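PDB 4L7A: uncharacterized protein, which is of unknown function but is probably a zinc-dependent metallopeptidase. Local coordinates for residues A[167-173]-A[189-195]; A[102-107]-A[137-141]. All coordinates share one frame; numbering follows the deposited sequence.

Contact 1: A[167-173]-A[189-195]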
loop_
_atom_site.group_PDB
_atom_site.type_symbol
_atom_site.label_atom_id
_atom_site.label_comp_id
_atom_site.label_asym_id
_atom_site.label_seq_id
_atom_site.Cartn_x
_atom_site.Cartn_y
_atom_site.Cartn_z
ATOM N N ASN A 167 22.265 10.398 -10.363
ATOM C CA ASN A 167 22.205 8.942 -10.288
ATOM C C ASN A 167 20.865 8.311 -10.658
ATOM O O ASN A 167 20.750 7.089 -10.617
ATOM C CB ASN A 167 22.609 8.508 -8.875
ATOM C CG ASN A 167 24.072 8.693 -8.637
ATOM O OD1 ASN A 167 24.833 8.553 -9.542
ATOM N ND2 ASN A 167 24.462 9.052 -7.444
ATOM N N TYR A 168 19.883 9.130 -11.036
ATOM C CA TYR A 168 18.594 8.621 -11.446
ATOM C C TYR A 168 18.666 8.008 -12.852
ATOM O O TYR A 168 19.422 8.449 -13.670
ATOM C CB TYR A 168 17.545 9.740 -11.416
ATOM C CG TYR A 168 17.116 10.107 -10.000
ATOM C CD1 TYR A 168 16.304 9.261 -9.270
ATOM C CD2 TYR A 168 17.577 11.243 -9.382
ATOM C CE1 TYR A 168 15.910 9.561 -7.991
ATOM C CE2 TYR A 168 17.197 11.570 -8.041
ATOM C CZ TYR A 168 16.369 10.704 -7.364
ATOM O OH TYR A 168 15.964 10.969 -6.096
ATOM N N THR A 169 17.846 7.007 -13.114
ATOM C CA THR A 169 17.718 6.445 -14.474
ATOM C C THR A 169 16.234 6.369 -14.820
ATOM O O THR A 169 15.601 5.342 -14.593
ATOM C CB THR A 169 18.420 5.076 -14.598
ATOM O OG1 THR A 169 17.909 4.165 -13.616
ATOM C CG2 THR A 169 19.926 5.245 -14.407
ATOM N N PRO A 170 15.650 7.492 -15.303
ATOM C CA PRO A 170 14.193 7.542 -15.530
ATOM C C PRO A 170 13.762 6.448 -16.502
ATOM O O PRO A 170 12.743 5.873 -16.321
ATOM C CB PRO A 170 13.928 8.939 -16.115
ATOM C CG PRO A 170 15.196 9.745 -15.878
ATOM C CD PRO A 170 16.322 8.779 -15.545
ATOM N N THR A 171 14.572 6.158 -17.496
ATOM C CA THR A 171 14.421 4.966 -18.312
ATOM C C THR A 171 15.558 4.009 -17.979
ATOM O O THR A 171 16.695 4.445 -17.889
ATOM C CB THR A 171 14.479 5.320 -19.817
ATOM O OG1 THR A 171 13.346 6.141 -20.131
ATOM C CG2 THR A 171 14.389 4.028 -20.670
ATOM N N GLY A 172 15.270 2.721 -17.867
ATOM C CA GLY A 172 16.299 1.724 -17.529
ATOM C C GLY A 172 16.508 1.377 -16.054
ATOM O O GLY A 172 17.397 0.573 -15.735
ATOM N N TRP A 173 15.684 1.952 -15.165
ATOM C CA TRP A 173 15.790 1.701 -13.715
ATOM C C TRP A 173 15.740 0.240 -13.351
ATOM O O TRP A 173 16.381 -0.197 -12.388
ATOM C CB TRP A 173 14.696 2.417 -12.933
ATOM C CG TRP A 173 13.299 2.161 -13.348
ATOM C CD1 TRP A 173 12.543 2.928 -14.206
ATOM C CD2 TRP A 173 12.461 1.110 -12.897
ATOM N NE1 TRP A 173 11.286 2.399 -14.307
ATOM C CE2 TRP A 173 11.213 1.274 -13.526
ATOM C CE3 TRP A 173 12.633 0.054 -12.003
ATOM C CZ2 TRP A 173 10.150 0.407 -13.312
ATOM C CZ3 TRP A 173 11.589 -0.834 -11.824
ATOM C CH2 TRP A 173 10.358 -0.642 -12.476
ATOM N N PRO A 189 15.263 -0.564 -6.640
ATOM C CA PRO A 189 15.556 -0.132 -8.029
ATOM C C PRO A 189 14.626 0.937 -8.521
ATOM O O PRO A 189 15.076 1.913 -9.126
ATOM C CB PRO A 189 15.333 -1.411 -8.835
ATOM C CG PRO A 189 15.770 -2.495 -7.874
ATOM C CD PRO A 189 15.257 -2.027 -6.510
ATOM N N TYR A 190 13.326 0.784 -8.251
ATOM C CA TYR A 190 12.322 1.774 -8.674
ATOM C C TYR A 190 12.509 3.165 -8.077
ATOM O O TYR A 190 12.238 4.174 -8.729
ATOM C CB TYR A 190 10.918 1.249 -8.331
ATOM C CG TYR A 190 9.814 1.998 -8.978
ATOM C CD1 TYR A 190 9.811 2.233 -10.325
ATOM C CD2 TYR A 190 8.719 2.375 -8.275
ATOM C CE1 TYR A 190 8.766 2.898 -10.926
ATOM C CE2 TYR A 190 7.663 3.061 -8.886
ATOM C CZ TYR A 190 7.686 3.292 -10.170
ATOM O OH TYR A 190 6.622 3.942 -10.768
ATOM N N ALA A 191 13.013 3.227 -6.860
ATOM C CA ALA A 191 13.364 4.516 -6.228
ATOM C C ALA A 191 14.459 5.247 -6.976
ATOM O O ALA A 191 14.495 6.486 -6.986
ATOM C CB ALA A 191 13.771 4.323 -4.807
ATOM N N GLY A 192 15.301 4.500 -7.662
ATOM C CA GLY A 192 16.321 5.075 -8.530
ATOM C C GLY A 192 15.812 5.584 -9.912
ATOM O O GLY A 192 16.624 5.877 -10.787
ATOM N N SER A 193 14.499 5.669 -10.140
ATOM C CA SER A 193 14.022 6.120 -11.452
ATOM C C SER A 193 13.940 7.671 -11.535
ATOM O O SER A 193 14.535 8.309 -12.411
ATOM C CB SER A 193 12.643 5.493 -11.753
ATOM O OG SER A 193 11.716 5.703 -10.692
ATOM N N LYS A 194 13.194 8.258 -10.601
ATOM C CA LYS A 194 12.873 9.659 -10.627
ATOM C C LYS A 194 12.664 10.114 -9.166
ATOM O O LYS A 194 12.124 9.345 -8.347
ATOM C CB LYS A 194 11.570 9.719 -11.457
ATOM C CG LYS A 194 11.285 10.894 -12.265
ATOM C CD LYS A 194 10.406 10.581 -13.515
ATOM C CE LYS A 194 9.011 9.944 -13.304
ATOM N NZ LYS A 194 7.922 10.719 -12.528
ATOM N N PRO A 195 13.047 11.360 -8.820
ATOM C CA PRO A 195 12.839 11.801 -7.439
ATOM C C PRO A 195 11.433 11.592 -6.908
ATOM O O PRO A 195 11.281 11.246 -5.742
ATOM C CB PRO A 195 13.162 13.321 -7.484
ATOM C CG PRO A 195 13.988 13.498 -8.660
ATOM C CD PRO A 195 13.655 12.427 -9.641
HETATM O O HOH W 1 17.439 1.692 -10.772
#
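Y168 lies flat under P195 and packs tightly on it. The proline CD sits 3.8 Å from the centroid of the Y168 ring, a CH-pi contact over the middle of one face, while CG of P195 leans toward CE2. At the ring's edge, near its plane, CE1 of Y168 approaches the carbonyl oxygen of A191 at 3.5 Å. With CG anti to its own carbonyl carbon (chi1 -74°), the ring is laid against S193-P195, which brings CE1 beside A191 O and lets the hydroxyl reach a hydrogen bond with D198. Next to it the backbones are tied directly: T169 N donates to G192 O at 2.9 Å in a nearly straight bond (168°), and CA of Y168 approaches the same oxygen. The contact thus joins two loops that flank helix 178-181, and the second leads straight into helix 195-208: K194 is the N-cap residue and P195 begins the helix. A second tight patch is formed by W173 on Y190. Y190 turns an edge to one face of the indole six-membered ring, with centroids 4.7 Å apart and planes at 61°; its CD1 comes within 3.5 Å of CZ2 of W173. CB of S193 touches CD1 of the indole, while its OG is turned back to Y190 O, which also accepts the S193 backbone N-H. The fit is looser at exposed P170 and K194. S193 O rests against P170, whose N, 3.2 Å away, has no hydrogen to offer, and K194 points away from the other loop, its NZ paired with E197. Solvent also enters beside P189, where a water bridges the two backbones, donating to W173 O at 2.7 Å and to P189 O.

Contact 2: A[102-107]-A[137-141]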
loop_
_atom_site.group_PDB
_atom_site.type_symbol
_atom_site.label_atom_id
_atom_site.label_comp_id
_atom_site.label_asym_id
_atom_site.label_seq_id
_atom_site.Cartn_x
_atom_site.Cartn_y
_atom_site.Cartn_z
ATOM N N TRP A 102 -0.794 -15.764 -7.842
ATOM C CA TRP A 102 -0.079 -14.505 -7.677
ATOM C C TRP A 102 0.878 -14.208 -8.816
ATOM O O TRP A 102 1.400 -13.105 -8.898
ATOM C CB TRP A 102 0.748 -14.530 -6.397
ATOM C CG TRP A 102 1.918 -15.446 -6.432
ATOM C CD1 TRP A 102 3.151 -15.199 -6.990
ATOM C CD2 TRP A 102 1.993 -16.736 -5.851
ATOM N NE1 TRP A 102 3.963 -16.282 -6.831
ATOM C CE2 TRP A 102 3.284 -17.244 -6.129
ATOM C CE3 TRP A 102 1.088 -17.531 -5.149
ATOM C CZ2 TRP A 102 3.703 -18.508 -5.706
ATOM C CZ3 TRP A 102 1.501 -18.824 -4.725
ATOM C CH2 TRP A 102 2.801 -19.286 -5.006
ATOM N N ASP A 103 1.108 -15.198 -9.681
ATOM C CA ASP A 103 2.161 -15.133 -10.714
ATOM C C ASP A 103 1.982 -14.072 -11.829
ATOM O O ASP A 103 2.948 -13.701 -12.440
ATOM C CB ASP A 103 2.384 -16.534 -11.349
ATOM C CG ASP A 103 1.184 -17.009 -12.187
ATOM O OD1 ASP A 103 0.077 -16.421 -12.110
ATOM O OD2 ASP A 103 1.322 -18.008 -12.920
ATOM N N LYS A 104 0.772 -13.617 -12.123
ATOM C CA LYS A 104 0.569 -12.495 -13.060
ATOM C C LYS A 104 0.435 -11.153 -12.317
ATOM O O LYS A 104 -0.334 -10.319 -12.757
ATOM C CB LYS A 104 -0.755 -12.617 -13.834
ATOM C CG LYS A 104 -1.043 -13.918 -14.502
ATOM C CD LYS A 104 -0.335 -14.059 -15.779
ATOM C CE LYS A 104 -1.092 -14.986 -16.683
ATOM N NZ LYS A 104 -0.142 -15.522 -17.694
ATOM N N GLY A 105 1.090 -10.956 -11.184
ATOM C CA GLY A 105 0.874 -9.720 -10.408
ATOM C C GLY A 105 -0.377 -9.680 -9.555
ATOM O O GLY A 105 -1.305 -10.402 -9.796
ATOM N N THR A 106 -0.400 -8.831 -8.538
ATOM C CA THR A 106 -1.465 -8.862 -7.562
ATOM C C THR A 106 -2.291 -7.588 -7.451
ATOM O O THR A 106 -3.144 -7.479 -6.573
ATOM C CB THR A 106 -0.823 -9.144 -6.237
ATOM O OG1 THR A 106 0.283 -8.241 -6.068
ATOM C CG2 THR A 106 -0.307 -10.599 -6.216
ATOM N N TYR A 107 -2.025 -6.600 -8.302
ATOM C CA TYR A 107 -2.734 -5.329 -8.283
ATOM C C TYR A 107 -2.666 -4.678 -9.665
ATOM O O TYR A 107 -1.759 -4.988 -10.466
ATOM C CB TYR A 107 -2.122 -4.354 -7.245
ATOM C CG TYR A 107 -0.791 -3.783 -7.694
ATOM C CD1 TYR A 107 0.413 -4.505 -7.550
ATOM C CD2 TYR A 107 -0.739 -2.571 -8.371
ATOM C CE1 TYR A 107 1.637 -3.983 -8.040
ATOM C CE2 TYR A 107 0.494 -2.047 -8.859
ATOM C CZ TYR A 107 1.651 -2.749 -8.703
ATOM O OH TYR A 107 2.816 -2.158 -9.234
ATOM N N TYR A 137 2.446 -8.200 -1.871
ATOM C CA TYR A 137 1.427 -8.241 -2.863
ATOM C C TYR A 137 0.619 -6.949 -2.954
ATOM O O TYR A 137 0.136 -6.619 -4.019
ATOM C CB TYR A 137 0.423 -9.372 -2.526
ATOM C CG TYR A 137 0.965 -10.775 -2.526
ATOM C CD1 TYR A 137 2.002 -11.151 -3.374
ATOM C CD2 TYR A 137 0.435 -11.751 -1.667
ATOM C CE1 TYR A 137 2.511 -12.465 -3.365
ATOM C CE2 TYR A 137 0.946 -13.071 -1.654
ATOM C CZ TYR A 137 1.964 -13.413 -2.518
ATOM O OH TYR A 137 2.488 -14.691 -2.508
ATOM N N TYR A 138 0.423 -6.281 -1.816
ATOM C CA TYR A 138 -0.578 -5.265 -1.671
ATOM C C TYR A 138 -0.157 -4.020 -0.940
ATOM O O TYR A 138 -0.313 -2.961 -1.513
ATOM C CB TYR A 138 -1.815 -5.777 -0.949
ATOM C CG TYR A 138 -2.455 -7.021 -1.498
ATOM C CD1 TYR A 138 -2.775 -7.142 -2.856
ATOM C CD2 TYR A 138 -2.776 -8.052 -0.662
ATOM C CE1 TYR A 138 -3.390 -8.294 -3.367
ATOM C CE2 TYR A 138 -3.424 -9.199 -1.125
ATOM C CZ TYR A 138 -3.721 -9.329 -2.496
ATOM O OH TYR A 138 -4.365 -10.478 -2.930
ATOM N N PHE A 139 0.337 -4.111 0.308
ATOM C CA PHE A 139 0.394 -2.890 1.100
ATOM C C PHE A 139 1.535 -1.973 0.701
ATOM O O PHE A 139 1.386 -0.767 0.752
ATOM C CB PHE A 139 0.489 -3.159 2.605
ATOM C CG PHE A 139 -0.757 -3.701 3.189
ATOM C CD1 PHE A 139 -1.931 -2.988 3.110
ATOM C CD2 PHE A 139 -0.749 -4.890 3.852
ATOM C CE1 PHE A 139 -3.114 -3.528 3.614
ATOM C CE2 PHE A 139 -1.893 -5.404 4.390
ATOM C CZ PHE A 139 -3.077 -4.745 4.249
ATOM N N LYS A 140 2.677 -2.537 0.312
ATOM C CA LYS A 140 3.805 -1.695 -0.136
ATOM C C LYS A 140 3.370 -0.727 -1.255
ATOM O O LYS A 140 3.573 0.500 -1.186
ATOM C CB LYS A 140 5.005 -2.556 -0.545
ATOM C CG LYS A 140 5.990 -1.926 -1.521
ATOM C CD LYS A 140 6.832 -0.950 -0.771
ATOM C CE LYS A 140 7.680 -0.065 -1.717
ATOM N NZ LYS A 140 8.284 -0.790 -2.858
ATOM N N VAL A 141 2.837 -1.279 -2.327
ATOM C CA VAL A 141 2.373 -0.428 -3.442
ATOM C C VAL A 141 1.282 0.556 -3.025
ATOM O O VAL A 141 1.260 1.708 -3.477
ATOM C CB VAL A 141 1.855 -1.280 -4.612
ATOM C CG1 VAL A 141 1.317 -0.424 -5.657
ATOM C CG2 VAL A 141 3.045 -2.075 -5.183
#
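W102 opens the segment by presenting one indole face to the hydroxyl of Y137, whose OH lies 4.0 Å from CD2 and toward the rim of the ring. The two aromatic planes are inclined by 23° but slid apart, so there is little overlap; W125 completes the aromatic cluster, meeting Y137 edge-to-face. From W102 to G105 the chain makes a type I beta turn, closed by a weak G105 N to W102 O bond, and then enters strand 107-112. The loop 102-107 packs against helix 131-153, which carries the HEFAH sequence, the HExxH motif of zinc peptidases, just beyond 137-141. T106, buried beyond the turn, makes the polar link. Its OG1, held between the backbone N and the carbonyl carbon (chi1 49°), donates to Y137 O at 2.6 Å, in the carbonyl plane and on a lone pair (120° at the oxygen). The helix widens into a pi-type turn at 137-139, and V141 N is 6.2 Å from Y137 O, so the threonine hydroxyl meets a carbonyl that lacks the usual i to i+4 helical bond. The methyl CG2 of T106 meanwhile packs 3.7 Å from CD1 of Y137. A valine here would probably leave Y137 O without this donor and weaken the tie between loop and helix. The T106 carbonyl oxygen lies at the edge of the Y138 ring, in its plane, 3.3 Å from CE1; the hydroxyl of that ring bonds to Y121 O on strand 115-122, which also pairs with the T106 backbone. At the start of the strand, Y107 and V141 approach from opposite directions: CG1 of the valine stands over the tyrosine face, 3.7 Å from CE2, and CG2 lies equally close to CE1.

In the fold
Contact 2 closes before contact 1 opens along the chain. Their centres lie 21 Å apart and their nearest atoms about 6 Å, with no direct touch. Contact 2, 10 Å from the centre of the chain, joins the sheet side of the fold to helix 131-153; contact 1, 20 Å out, binds together the loops around helix 178-181. Helix 195-208 connects them: it starts at P195 of contact 1, and its E201 pairs with K140 of contact 2 while also touching Y190 and A191. Both contacts therefore bear on helices that meet, one of which carries the HExxH sequence expected to hold zinc in this family.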